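Local coordinates for protein TRAP dicarboxylate transporter, DctP subunit (Anaerococcus prevoti, PDB 4N91) that binds D-glucuronate, in either anomeric form, as the solute-binding component of a TRAP-type transporter, probably delivering it for uptake, at residues Gln41-Glu53 with Leu269-Val281. Residues are numbered along the deposited sequence; the frame is centred on the assembly and turned at random.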
loop_
_atom_site.group_PDB
_atom_site.type_symbol
_atom_site.label_atom_id
_atom_site.label_comp_id
_atom_site.label_asym_id
_atom_site.label_seq_id
_atom_site.Cartn_x
_atom_site.Cartn_y
_atom_site.Cartn_z
ATOM N N GLN A 41 -11.420 11.482 -2.800
ATOM C CA GLN A 41 -10.932 12.837 -2.552
ATOM C C GLN A 41 -10.802 13.194 -1.068
ATOM O O GLN A 41 -10.158 14.181 -0.738
ATOM C CB GLN A 41 -11.834 13.836 -3.258
ATOM C CG GLN A 41 -11.679 13.791 -4.760
ATOM C CD GLN A 41 -12.574 14.783 -5.452
ATOM O OE1 GLN A 41 -12.357 15.989 -5.373
ATOM N NE2 GLN A 41 -13.606 14.281 -6.114
ATOM N N ASN A 42 -11.383 12.394 -0.178
ATOM C CA ASN A 42 -11.258 12.626 1.258
ATOM C C ASN A 42 -10.071 11.899 1.886
ATOM O O ASN A 42 -9.726 12.132 3.038
ATOM C CB ASN A 42 -12.526 12.172 1.963
ATOM C CG ASN A 42 -13.720 13.031 1.598
ATOM O OD1 ASN A 42 -13.631 14.261 1.572
ATOM N ND2 ASN A 42 -14.828 12.392 1.294
ATOM N N HIS A 43 -9.462 11.000 1.124
ATOM C CA HIS A 43 -8.449 10.113 1.677
ATOM C C HIS A 43 -7.124 10.882 1.873
ATOM O O HIS A 43 -6.800 11.750 1.092
ATOM C CB HIS A 43 -8.282 8.957 0.677
ATOM C CG HIS A 43 -7.408 7.843 1.155
ATOM N ND1 HIS A 43 -6.037 7.940 1.150
ATOM C CD2 HIS A 43 -7.699 6.604 1.608
ATOM C CE1 HIS A 43 -5.514 6.810 1.596
ATOM N NE2 HIS A 43 -6.510 5.978 1.871
ATOM N N PRO A 44 -6.342 10.541 2.912
ATOM C CA PRO A 44 -5.010 11.139 3.145
ATOM C C PRO A 44 -4.126 11.274 1.911
ATOM O O PRO A 44 -3.384 12.234 1.762
ATOM C CB PRO A 44 -4.390 10.177 4.146
ATOM C CG PRO A 44 -5.568 9.766 4.968
ATOM C CD PRO A 44 -6.647 9.527 3.936
ATOM N N THR A 45 -4.116 10.267 1.058
ATOM C CA THR A 45 -3.334 10.326 -0.174
ATOM C C THR A 45 -3.742 11.437 -1.102
ATOM O O THR A 45 -2.889 12.104 -1.681
ATOM C CB THR A 45 -3.389 8.938 -0.855
ATOM O OG1 THR A 45 -2.716 8.014 -0.007
ATOM C CG2 THR A 45 -2.748 8.967 -2.239
ATOM N N HIS A 46 -5.044 11.677 -1.254
ATOM C CA HIS A 46 -5.474 12.803 -2.055
ATOM C C HIS A 46 -5.057 14.131 -1.397
ATOM O O HIS A 46 -4.559 15.022 -2.074
ATOM C CB HIS A 46 -6.984 12.781 -2.305
ATOM C CG HIS A 46 -7.425 13.799 -3.300
ATOM N ND1 HIS A 46 -7.069 13.757 -4.629
ATOM C CD2 HIS A 46 -8.157 14.927 -3.150
ATOM C CE1 HIS A 46 -7.570 14.799 -5.260
ATOM N NE2 HIS A 46 -8.252 15.516 -4.388
ATOM N N LEU A 47 -5.223 14.233 -0.077
ATOM C CA LEU A 47 -4.863 15.451 0.647
ATOM C C LEU A 47 -3.360 15.692 0.525
ATOM O O LEU A 47 -2.932 16.828 0.330
ATOM C CB LEU A 47 -5.265 15.359 2.110
ATOM C CG LEU A 47 -6.745 15.065 2.355
ATOM C CD1 LEU A 47 -7.019 14.934 3.848
ATOM C CD2 LEU A 47 -7.591 16.135 1.743
ATOM N N GLY A 48 -2.557 14.641 0.643
ATOM C CA GLY A 48 -1.124 14.790 0.439
ATOM C C GLY A 48 -0.778 15.250 -0.972
ATOM O O GLY A 48 0.096 16.105 -1.191
ATOM N N LEU A 49 -1.444 14.673 -1.958
ATOM C CA LEU A 49 -1.136 15.050 -3.336
ATOM C C LEU A 49 -1.583 16.475 -3.655
ATOM O O LEU A 49 -0.928 17.173 -4.439
ATOM C CB LEU A 49 -1.698 14.027 -4.324
ATOM C CG LEU A 49 -1.007 12.662 -4.351
ATOM C CD1 LEU A 49 -1.814 11.644 -5.109
ATOM C CD2 LEU A 49 0.388 12.789 -4.952
ATOM N N LEU A 50 -2.668 16.932 -3.041
ATOM C CA LEU A 50 -3.084 18.317 -3.197
ATOM C C LEU A 50 -2.003 19.230 -2.592
ATOM O O LEU A 50 -1.713 20.307 -3.120
ATOM C CB LEU A 50 -4.427 18.580 -2.524
ATOM C CG LEU A 50 -5.662 17.994 -3.227
ATOM C CD1 LEU A 50 -6.912 18.367 -2.451
ATOM C CD2 LEU A 50 -5.748 18.477 -4.667
ATOM N N ALA A 51 -1.405 18.805 -1.486
ATOM C CA ALA A 51 -0.319 19.599 -0.870
ATOM C C ALA A 51 0.920 19.632 -1.783
ATOM O O ALA A 51 1.571 20.669 -1.963
ATOM C CB ALA A 51 0.021 19.045 0.487
ATOM N N PHE A 52 1.233 18.489 -2.373
ATOM C CA PHE A 52 2.267 18.392 -3.404
ATOM C C PHE A 52 2.023 19.390 -4.540
ATOM O O PHE A 52 2.930 20.157 -4.924
ATOM C CB PHE A 52 2.293 16.955 -3.938
ATOM C CG PHE A 52 3.104 16.771 -5.201
ATOM C CD1 PHE A 52 4.484 16.761 -5.163
ATOM C CD2 PHE A 52 2.472 16.583 -6.421
ATOM C CE1 PHE A 52 5.240 16.587 -6.334
ATOM C CE2 PHE A 52 3.224 16.400 -7.592
ATOM C CZ PHE A 52 4.601 16.412 -7.542
ATOM N N GLU A 53 0.798 19.386 -5.070
ATOM C CA GLU A 53 0.440 20.265 -6.169
ATOM C C GLU A 53 0.620 21.720 -5.772
ATOM O O GLU A 53 1.198 22.524 -6.513
ATOM C CB GLU A 53 -0.998 20.025 -6.591
ATOM C CG GLU A 53 -1.528 21.041 -7.578
ATOM C CD GLU A 53 -2.914 20.702 -8.053
ATOM O OE1 GLU A 53 -3.408 19.617 -7.686
ATOM O OE2 GLU A 53 -3.509 21.513 -8.795
ATOM N N LEU A 269 4.553 15.731 0.335
ATOM C CA LEU A 269 3.549 14.691 0.095
ATOM C C LEU A 269 3.595 13.624 1.190
ATOM O O LEU A 269 2.591 13.281 1.809
ATOM C CB LEU A 269 3.830 14.057 -1.261
ATOM C CG LEU A 269 3.125 12.756 -1.588
ATOM C CD1 LEU A 269 1.621 12.872 -1.463
ATOM C CD2 LEU A 269 3.522 12.352 -3.024
ATOM N N ASN A 270 4.793 13.112 1.433
ATOM C CA ASN A 270 4.992 12.102 2.471
ATOM C C ASN A 270 4.527 12.634 3.832
ATOM O O ASN A 270 3.791 11.968 4.566
ATOM C CB ASN A 270 6.471 11.705 2.503
ATOM C CG ASN A 270 6.818 10.787 3.654
ATOM O OD1 ASN A 270 7.257 11.233 4.711
ATOM N ND2 ASN A 270 6.635 9.499 3.452
ATOM N N GLU A 271 4.952 13.834 4.175
ATOM C CA GLU A 271 4.641 14.404 5.487
ATOM C C GLU A 271 3.156 14.670 5.692
ATOM O O GLU A 271 2.601 14.332 6.738
ATOM C CB GLU A 271 5.428 15.691 5.689
ATOM C CG GLU A 271 6.937 15.423 5.805
ATOM C CD GLU A 271 7.779 16.639 5.582
ATOM O OE1 GLU A 271 7.264 17.646 5.058
ATOM O OE2 GLU A 271 8.977 16.615 5.972
ATOM N N VAL A 272 2.512 15.251 4.691
ATOM C CA VAL A 272 1.100 15.607 4.811
ATOM C C VAL A 272 0.237 14.365 4.798
ATOM O O VAL A 272 -0.652 14.222 5.630
ATOM C CB VAL A 272 0.667 16.580 3.698
ATOM C CG1 VAL A 272 -0.829 16.773 3.706
ATOM C CG2 VAL A 272 1.382 17.921 3.878
ATOM N N GLN A 273 0.534 13.421 3.908
ATOM C CA GLN A 273 -0.195 12.155 3.901
ATOM C C GLN A 273 -0.104 11.408 5.223
ATOM O O GLN A 273 -1.108 10.908 5.723
ATOM C CB GLN A 273 0.299 11.261 2.772
ATOM C CG GLN A 273 -0.627 10.108 2.494
ATOM C CD GLN A 273 -0.391 8.889 3.341
ATOM O OE1 GLN A 273 0.602 8.787 4.072
ATOM N NE2 GLN A 273 -1.306 7.916 3.217
ATOM N N ARG A 274 1.087 11.360 5.807
ATOM C CA ARG A 274 1.258 10.647 7.067
ATOM C C ARG A 274 0.511 11.324 8.221
ATOM O O ARG A 274 -0.101 10.643 9.055
ATOM C CB ARG A 274 2.744 10.479 7.377
ATOM C CG ARG A 274 3.391 9.456 6.512
ATOM C CD ARG A 274 4.894 9.584 6.501
ATOM N NE ARG A 274 5.473 9.249 7.799
ATOM C CZ ARG A 274 6.781 9.234 8.035
ATOM N NH1 ARG A 274 7.649 9.573 7.087
ATOM N NH2 ARG A 274 7.218 8.871 9.219
ATOM N N LYS A 275 0.524 12.652 8.261
ATOM C CA LYS A 275 -0.224 13.377 9.294
ATOM C C LYS A 275 -1.713 13.134 9.133
ATOM O O LYS A 275 -2.454 12.891 10.107
ATOM C CB LYS A 275 0.072 14.864 9.193
ATOM C CG LYS A 275 -0.698 15.784 10.149
ATOM C CD LYS A 275 -2.013 16.265 9.534
ATOM C CE LYS A 275 -2.581 17.479 10.237
ATOM N NZ LYS A 275 -3.894 17.872 9.665
ATOM N N GLU A 276 -2.169 13.178 7.889
ATOM C CA GLU A 276 -3.602 13.003 7.632
ATOM C C GLU A 276 -4.026 11.569 7.867
ATOM O O GLU A 276 -5.166 11.312 8.259
ATOM C CB GLU A 276 -3.946 13.461 6.209
ATOM C CG GLU A 276 -3.751 14.944 5.986
ATOM C CD GLU A 276 -4.710 15.832 6.762
ATOM O OE1 GLU A 276 -5.667 15.337 7.403
ATOM O OE2 GLU A 276 -4.517 17.057 6.719
ATOM N N TRP A 277 -3.112 10.635 7.639
ATOM C CA TRP A 277 -3.389 9.218 7.850
ATOM C C TRP A 277 -3.790 8.955 9.297
ATOM O O TRP A 277 -4.769 8.272 9.574
ATOM C CB TRP A 277 -2.183 8.351 7.475
ATOM C CG TRP A 277 -2.499 6.939 7.752
ATOM C CD1 TRP A 277 -2.097 6.192 8.833
ATOM C CD2 TRP A 277 -3.349 6.095 6.975
ATOM N NE1 TRP A 277 -2.645 4.937 8.762
ATOM C CE2 TRP A 277 -3.431 4.860 7.640
ATOM C CE3 TRP A 277 -4.063 6.269 5.778
ATOM C CZ2 TRP A 277 -4.196 3.802 7.153
ATOM C CZ3 TRP A 277 -4.816 5.219 5.301
ATOM C CH2 TRP A 277 -4.870 4.002 5.986
ATOM N N LYS A 278 -3.038 9.532 10.229
ATOM C CA LYS A 278 -3.307 9.348 11.660
ATOM C C LYS A 278 -4.711 9.811 12.030
ATOM O O LYS A 278 -5.462 9.087 12.678
ATOM C CB LYS A 278 -2.256 10.095 12.494
ATOM C CG LYS A 278 -0.830 9.641 12.230
ATOM C CD LYS A 278 0.173 10.450 13.045
ATOM C CE LYS A 278 1.586 10.347 12.481
ATOM N NZ LYS A 278 2.179 9.003 12.711
ATOM N N VAL A 279 -5.077 10.996 11.551
ATOM C CA VAL A 279 -6.403 11.551 11.754
ATOM C C VAL A 279 -7.482 10.643 11.147
ATOM O O VAL A 279 -8.471 10.289 11.807
ATOM C CB VAL A 279 -6.488 12.965 11.108
ATOM C CG1 VAL A 279 -7.885 13.539 11.229
ATOM C CG2 VAL A 279 -5.488 13.901 11.792
ATOM N N ALA A 280 -7.282 10.276 9.890
ATOM C CA ALA A 280 -8.293 9.541 9.123
ATOM C C ALA A 280 -8.539 8.156 9.697
ATOM O O ALA A 280 -9.676 7.703 9.755
ATOM C CB ALA A 280 -7.878 9.442 7.678
ATOM N N VAL A 281 -7.483 7.470 10.097
ATOM C CA VAL A 281 -7.656 6.102 10.556
ATOM C C VAL A 281 -8.414 6.081 11.891
ATOM O O VAL A 281 -9.251 5.210 12.128
ATOM C CB VAL A 281 -6.309 5.317 10.547
ATOM C CG1 VAL A 281 -5.391 5.803 11.622
ATOM C CG2 VAL A 281 -6.561 3.817 10.686
#
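P44, in the first turn of helix 44-60, enters the surface of helix 256-290 as a knob whose hole is formed by Q273, E276, W277 and A280. Its CG lies 3.6 Å from A280 CB and 3.9 Å from W277 CE3. Further along, G48 brings the two backbones together, its CA 4.4 Å from that of Q273. With no side chain at this position, L269 can press CD1 to within 3.4 Å of G48 C, and V272 CG1 packs on G48 CA. L269 CG is anti to the backbone N (chi1 166°), which carries the isobutyl group across to L49, whose CD2 runs alongside it at 3.7 Å from L269 CD1. A51 CB meets V272 CG2, while L47 CD1 lies across the bent chain of E276, whose carboxylate is salt-bridged to K275 within its own helix.

No hydrogen bond joins the segments; the near-antiparallel segments 44-53 and 269-281 (149°, axes 7.7 Å apart) are held by close apolar packing. Q273 bends at chi2 (-86°) and lies beside T45, but its NE2 donates to the backbone carbonyl of D150. H43 is the N-cap of helix 44-60: its ND1, used in the ring plane, accepts from T45 N at 3.0 Å. This bond limits rotation of the imidazole, and NE2 lies at the edge of the W277 ring, 3.9 Å from CZ3, with the two rings inclined to each other. H43 and W277 adjoin the glucuronate site, touching Q39 and N216 respectively, so the packing reaches the second shell of the ligand pocket. M218 of helix 218-221 covers this end, touching H43, P44, W277 and A280; strand 143-149 runs past T45 and Q273 through L149, and at the far end F52 meets F266 of helix 256-290 and I66 of strand 64-69.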